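Local coordinates for metal-dependent hydrolase (Lactobacillus plantarum, PDB 2F6K), which binds manganese in an amidohydrolase-type barrel and probably acts as a decarboxylase of the aminocarboxymuconate-semialdehyde type, at residues A[100-114]-A[135-149]. Residues are numbered along the deposited sequence; the frame is centred on the assembly and turned at random.
Sequences PYELDAVKTVQQALD and PVLERVYQELDARQA
Val-140 fits as a knob into the hole formed by Glu-102, Ala-105, Val-106 and Val-109, its CG2 lying 3.7 Å from Ala-105 CB. Further along, Val-109 CG1, set anti to its own nitrogen, meets Leu-144 CD2 at 3.7 Å with the two side chains crossing nearly at right angles. Leu-113 CD1 then bridges Ala-149 CB and the aliphatic CD of Arg-147.

Polar contacts close both ends of this apolar seam. At the N-terminal end the fully extended Glu-102 reaches over to the first turn of helix 138-145, where its OE2 accepts from Arg-139 N (3.1 Å) on the anti side, well out of the carboxylate plane. The same oxygen accepts a hydrogen bond from a water that also donates to Pro-135 O. Glu-102 OE1 makes a salt bridge to Arg-139 NH1 at 2.6 Å, but the carboxylate and guanidinium planes stand 89° apart and the hydrogen bond within it is weak because it is strongly bent.

At the other end Arg-147 grips Asp-114 side-on: NE to OD1 (2.9 Å) and NH2 to OD2 (2.8 Å), both straight at 165° and on syn sides. Its NH1 turns back to Glu-143 O and to Glu-143 OE1 (2.7 Å), so two acidic residues fix the guanidinium's rotation.

Around Glu-102 and Arg-139, Leu-103 and Arg-139 of a second subunit pack against Arg-139 and Leu-103, respectively. The axes of helices 102-114 and 138-145 run nearly parallel, 13° apart, with a closest approach of 8.4 Å, which fits neighbouring outer helices of the amidohydrolase TIM barrel, here those following strands 91-95 and 120-124.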
loop_
_atom_site.group_PDB
_atom_site.type_symbol
_atom_site.label_atom_id
_atom_site.label_comp_id
_atom_site.label_asym_id
_atom_site.label_seq_id
_atom_site.Cartn_x
_atom_site.Cartn_y
_atom_site.Cartn_z
ATOM N N PRO A 100 19.911 0.655 -2.554
ATOM C CA PRO A 100 20.077 0.151 -1.187
ATOM C C PRO A 100 21.199 -0.850 -0.935
ATOM O O PRO A 100 21.128 -1.610 0.029
ATOM C CB PRO A 100 18.735 -0.495 -0.922
ATOM C CG PRO A 100 18.518 -1.225 -2.227
ATOM C CD PRO A 100 18.884 -0.145 -3.258
ATOM N N TYR A 101 22.222 -0.878 -1.776
ATOM C CA TYR A 101 23.297 -1.840 -1.579
ATOM C C TYR A 101 24.381 -1.231 -0.706
ATOM O O TYR A 101 25.330 -0.630 -1.202
ATOM C CB TYR A 101 23.834 -2.264 -2.943
ATOM C CG TYR A 101 22.722 -2.745 -3.860
ATOM C CD1 TYR A 101 22.024 -3.925 -3.582
ATOM C CD2 TYR A 101 22.318 -1.987 -4.963
ATOM C CE1 TYR A 101 20.953 -4.332 -4.374
ATOM C CE2 TYR A 101 21.248 -2.387 -5.758
ATOM C CZ TYR A 101 20.572 -3.557 -5.457
ATOM O OH TYR A 101 19.512 -3.959 -6.232
ATOM N N GLU A 102 24.228 -1.400 0.605
ATOM C CA GLU A 102 25.149 -0.829 1.583
ATOM C C GLU A 102 26.644 -0.917 1.301
ATOM O O GLU A 102 27.318 0.104 1.228
ATOM C CB GLU A 102 24.886 -1.414 2.971
ATOM C CG GLU A 102 25.810 -0.847 4.039
ATOM C CD GLU A 102 25.548 -1.421 5.417
ATOM O OE1 GLU A 102 25.561 -2.664 5.552
ATOM O OE2 GLU A 102 25.338 -0.630 6.366
ATOM N N LEU A 103 27.166 -2.129 1.157
ATOM C CA LEU A 103 28.592 -2.288 0.936
ATOM C C LEU A 103 29.050 -1.606 -0.341
ATOM O O LEU A 103 30.115 -0.987 -0.375
ATOM C CB LEU A 103 28.971 -3.774 0.912
ATOM C CG LEU A 103 30.379 -4.068 1.445
ATOM C CD1 LEU A 103 30.503 -3.485 2.848
ATOM C CD2 LEU A 103 30.644 -5.575 1.470
ATOM N N ASP A 104 28.240 -1.707 -1.387
ATOM C CA ASP A 104 28.568 -1.092 -2.671
ATOM C C ASP A 104 28.546 0.433 -2.571
ATOM O O ASP A 104 29.388 1.116 -3.155
ATOM C CB ASP A 104 27.580 -1.573 -3.733
ATOM C CG ASP A 104 27.659 -3.080 -3.957
ATOM O OD1 ASP A 104 28.562 -3.526 -4.692
ATOM O OD2 ASP A 104 26.828 -3.818 -3.381
ATOM N N ALA A 105 27.585 0.959 -1.819
ATOM C CA ALA A 105 27.468 2.394 -1.631
ATOM C C ALA A 105 28.678 2.899 -0.848
ATOM O O ALA A 105 29.209 3.967 -1.146
ATOM C CB ALA A 105 26.181 2.724 -0.885
ATOM N N VAL A 106 29.102 2.134 0.154
ATOM C CA VAL A 106 30.259 2.492 0.972
ATOM C C VAL A 106 31.446 2.688 0.038
ATOM O O VAL A 106 32.253 3.608 0.201
ATOM C CB VAL A 106 30.592 1.366 1.994
ATOM C CG1 VAL A 106 32.016 1.512 2.510
ATOM C CG2 VAL A 106 29.618 1.417 3.156
ATOM N N LYS A 107 31.533 1.810 -0.951
ATOM C CA LYS A 107 32.598 1.846 -1.936
ATOM C C LYS A 107 32.500 3.100 -2.812
ATOM O O LYS A 107 33.513 3.737 -3.110
ATOM C CB LYS A 107 32.529 0.572 -2.791
ATOM C CG LYS A 107 33.605 0.434 -3.857
ATOM C CD LYS A 107 32.973 0.497 -5.248
ATOM C CE LYS A 107 33.765 -0.307 -6.275
ATOM N NZ LYS A 107 32.889 -0.776 -7.394
ATOM N N THR A 108 31.282 3.459 -3.215
ATOM C CA THR A 108 31.082 4.634 -4.058
ATOM C C THR A 108 31.419 5.927 -3.325
ATOM O O THR A 108 31.939 6.873 -3.932
ATOM C CB THR A 108 29.634 4.720 -4.580
ATOM O OG1 THR A 108 29.354 3.573 -5.391
ATOM C CG2 THR A 108 29.448 5.976 -5.427
ATOM N N VAL A 109 31.115 5.968 -2.029
ATOM C CA VAL A 109 31.412 7.141 -1.214
ATOM C C VAL A 109 32.925 7.387 -1.150
ATOM O O VAL A 109 33.390 8.488 -1.445
ATOM C CB VAL A 109 30.870 6.982 0.227
ATOM C CG1 VAL A 109 31.299 8.169 1.084
ATOM C CG2 VAL A 109 29.351 6.876 0.201
ATOM N N GLN A 110 33.687 6.362 -0.776
ATOM C CA GLN A 110 35.141 6.473 -0.668
ATOM C C GLN A 110 35.749 6.919 -1.989
ATOM O O GLN A 110 36.535 7.863 -2.047
ATOM C CB GLN A 110 35.750 5.120 -0.273
ATOM C CG GLN A 110 35.133 4.509 0.978
ATOM C CD GLN A 110 35.651 3.117 1.271
ATOM O OE1 GLN A 110 35.723 2.265 0.386
ATOM N NE2 GLN A 110 35.994 2.874 2.523
ATOM N N GLN A 111 35.380 6.232 -3.055
ATOM C CA GLN A 111 35.902 6.549 -4.369
ATOM C C GLN A 111 35.520 7.953 -4.849
ATOM O O GLN A 111 36.375 8.727 -5.272
ATOM C CB GLN A 111 35.400 5.504 -5.355
ATOM C CG GLN A 111 35.961 5.626 -6.740
ATOM C CD GLN A 111 35.194 4.772 -7.724
ATOM O OE1 GLN A 111 34.834 3.624 -7.425
ATOM N NE2 GLN A 111 34.945 5.319 -8.912
ATOM N N ALA A 112 34.231 8.272 -4.770
ATOM C CA ALA A 112 33.708 9.567 -5.213
ATOM C C ALA A 112 34.370 10.748 -4.517
ATOM O O ALA A 112 34.799 11.710 -5.166
ATOM C CB ALA A 112 32.193 9.623 -4.981
ATOM N N LEU A 113 34.445 10.672 -3.192
ATOM C CA LEU A 113 35.033 11.739 -2.398
ATOM C C LEU A 113 36.558 11.740 -2.346
ATOM O O LEU A 113 37.175 12.798 -2.450
ATOM C CB LEU A 113 34.462 11.704 -0.976
ATOM C CG LEU A 113 32.934 11.855 -0.910
ATOM C CD1 LEU A 113 32.475 11.930 0.537
ATOM C CD2 LEU A 113 32.507 13.114 -1.655
ATOM N N ASP A 114 37.175 10.570 -2.214
ATOM C CA ASP A 114 38.630 10.506 -2.118
ATOM C C ASP A 114 39.422 10.657 -3.414
ATOM O O ASP A 114 40.611 10.976 -3.367
ATOM C CB ASP A 114 39.067 9.205 -1.444
ATOM C CG ASP A 114 38.532 9.059 -0.037
ATOM O OD1 ASP A 114 38.131 10.082 0.563
ATOM O OD2 ASP A 114 38.534 7.911 0.469
ATOM N N PRO A 135 18.812 2.219 9.300
ATOM C CA PRO A 135 20.051 1.577 9.752
ATOM C C PRO A 135 20.642 0.580 8.749
ATOM O O PRO A 135 21.736 0.038 8.955
ATOM C CB PRO A 135 19.644 0.930 11.080
ATOM C CG PRO A 135 18.158 0.758 10.956
ATOM C CD PRO A 135 17.733 2.027 10.282
ATOM N N VAL A 136 19.920 0.347 7.659
ATOM C CA VAL A 136 20.379 -0.562 6.616
ATOM C C VAL A 136 21.602 0.051 5.948
ATOM O O VAL A 136 22.394 -0.643 5.306
ATOM C CB VAL A 136 19.262 -0.791 5.554
ATOM C CG1 VAL A 136 19.832 -1.409 4.292
ATOM C CG2 VAL A 136 18.194 -1.713 6.123
ATOM N N LEU A 137 21.758 1.360 6.120
ATOM C CA LEU A 137 22.863 2.095 5.515
ATOM C C LEU A 137 23.858 2.690 6.513
ATOM O O LEU A 137 24.579 3.626 6.178
ATOM C CB LEU A 137 22.297 3.220 4.637
ATOM C CG LEU A 137 21.931 2.979 3.162
ATOM C CD1 LEU A 137 21.385 1.603 2.951
ATOM C CD2 LEU A 137 20.914 4.019 2.721
ATOM N N GLU A 138 23.912 2.156 7.729
ATOM C CA GLU A 138 24.839 2.692 8.719
ATOM C C GLU A 138 26.266 2.834 8.208
ATOM O O GLU A 138 26.878 3.891 8.347
ATOM C CB GLU A 138 24.861 1.836 9.981
ATOM C CG GLU A 138 23.586 1.888 10.795
ATOM C CD GLU A 138 23.774 1.327 12.196
ATOM O OE1 GLU A 138 24.530 0.332 12.346
ATOM O OE2 GLU A 138 23.158 1.881 13.137
ATOM N N ARG A 139 26.808 1.774 7.622
ATOM C CA ARG A 139 28.179 1.837 7.130
ATOM C C ARG A 139 28.369 2.977 6.137
ATOM O O ARG A 139 29.462 3.542 6.034
ATOM C CB ARG A 139 28.580 0.494 6.511
ATOM C CG ARG A 139 28.584 -0.637 7.540
ATOM C CD ARG A 139 29.060 -1.953 6.961
ATOM N NE ARG A 139 29.012 -3.028 7.952
ATOM C CZ ARG A 139 27.904 -3.667 8.327
ATOM N NH1 ARG A 139 26.730 -3.355 7.795
ATOM N NH2 ARG A 139 27.970 -4.625 9.243
ATOM N N VAL A 140 27.301 3.330 5.425
ATOM C CA VAL A 140 27.376 4.422 4.459
ATOM C C VAL A 140 27.487 5.740 5.212
ATOM O O VAL A 140 28.248 6.623 4.821
ATOM C CB VAL A 140 26.127 4.481 3.539
ATOM C CG1 VAL A 140 26.233 5.673 2.591
ATOM C CG2 VAL A 140 26.012 3.200 2.734
ATOM N N TYR A 141 26.728 5.873 6.295
ATOM C CA TYR A 141 26.770 7.093 7.100
ATOM C C TYR A 141 28.160 7.277 7.713
ATOM O O TYR A 141 28.719 8.376 7.691
ATOM C CB TYR A 141 25.721 7.048 8.222
ATOM C CG TYR A 141 24.334 6.677 7.761
ATOM C CD1 TYR A 141 23.865 7.070 6.504
ATOM C CD2 TYR A 141 23.482 5.949 8.584
ATOM C CE1 TYR A 141 22.584 6.745 6.076
ATOM C CE2 TYR A 141 22.194 5.623 8.167
ATOM C CZ TYR A 141 21.754 6.022 6.910
ATOM O OH TYR A 141 20.491 5.692 6.480
ATOM N N GLN A 142 28.717 6.196 8.251
ATOM C CA GLN A 142 30.038 6.250 8.868
ATOM C C GLN A 142 31.090 6.762 7.891
ATOM O O GLN A 142 31.898 7.615 8.240
ATOM C CB GLN A 142 30.423 4.870 9.391
ATOM C CG GLN A 142 29.402 4.303 10.349
ATOM C CD GLN A 142 29.722 2.883 10.766
ATOM O OE1 GLN A 142 30.222 2.085 9.971
ATOM N NE2 GLN A 142 29.416 2.552 12.013
ATOM N N GLU A 143 31.076 6.247 6.669
ATOM C CA GLU A 143 32.037 6.687 5.663
ATOM C C GLU A 143 31.844 8.160 5.321
ATOM O O GLU A 143 32.803 8.858 4.994
ATOM C CB GLU A 143 31.899 5.856 4.389
ATOM C CG GLU A 143 32.418 4.424 4.495
ATOM C CD GLU A 143 33.895 4.351 4.873
ATOM O OE1 GLU A 143 34.646 5.307 4.574
ATOM O OE2 GLU A 143 34.309 3.327 5.456
ATOM N N LEU A 144 30.599 8.624 5.395
ATOM C CA LEU A 144 30.280 10.009 5.083
ATOM C C LEU A 144 30.637 10.930 6.234
ATOM O O LEU A 144 31.121 12.038 6.020
ATOM C CB LEU A 144 28.790 10.150 4.741
ATOM C CG LEU A 144 28.369 9.692 3.338
ATOM C CD1 LEU A 144 26.855 9.533 3.254
ATOM C CD2 LEU A 144 28.859 10.698 2.319
ATOM N N ASP A 145 30.401 10.474 7.458
ATOM C CA ASP A 145 30.709 11.296 8.622
ATOM C C ASP A 145 32.219 11.447 8.794
ATOM O O ASP A 145 32.709 12.490 9.224
ATOM C CB ASP A 145 30.111 10.686 9.890
ATOM C CG ASP A 145 30.149 11.646 11.071
ATOM O OD1 ASP A 145 29.397 12.645 11.066
ATOM O OD2 ASP A 145 30.939 11.411 12.002
ATOM N N ALA A 146 32.959 10.403 8.450
ATOM C CA ALA A 146 34.408 10.446 8.583
ATOM C C ALA A 146 35.013 11.497 7.653
ATOM O O ALA A 146 36.124 11.978 7.883
ATOM C CB ALA A 146 35.001 9.072 8.291
ATOM N N ARG A 147 34.277 11.855 6.606
ATOM C CA ARG A 147 34.767 12.846 5.654
ATOM C C ARG A 147 34.043 14.178 5.784
ATOM O O ARG A 147 34.257 15.081 4.977
ATOM C CB ARG A 147 34.629 12.314 4.223
ATOM C CG ARG A 147 35.405 11.028 3.989
ATOM C CD ARG A 147 35.103 10.380 2.640
ATOM N NE ARG A 147 36.042 9.289 2.366
ATOM C CZ ARG A 147 36.056 8.126 3.011
ATOM N NH1 ARG A 147 35.169 7.887 3.969
ATOM N NH2 ARG A 147 36.976 7.216 2.717
ATOM N N GLN A 148 33.197 14.310 6.805
ATOM C CA GLN A 148 32.454 15.559 7.011
ATOM C C GLN A 148 31.809 15.943 5.690
ATOM O O GLN A 148 31.807 17.104 5.301
ATOM C CB GLN A 148 33.405 16.669 7.449
ATOM C CG GLN A 148 34.007 16.462 8.822
ATOM C CD GLN A 148 35.377 17.087 8.948
ATOM O OE1 GLN A 148 36.330 16.634 8.313
ATOM N NE2 GLN A 148 35.488 18.134 9.766
ATOM N N ALA A 149 31.266 14.943 5.010
ATOM C CA ALA A 149 30.646 15.122 3.712
ATOM C C ALA A 149 29.311 15.878 3.679
ATOM O O ALA A 149 28.526 15.884 4.645
ATOM C CB ALA A 149 30.474 13.752 3.057
HETATM O O HOH W 1 23.722 -1.546 8.240
#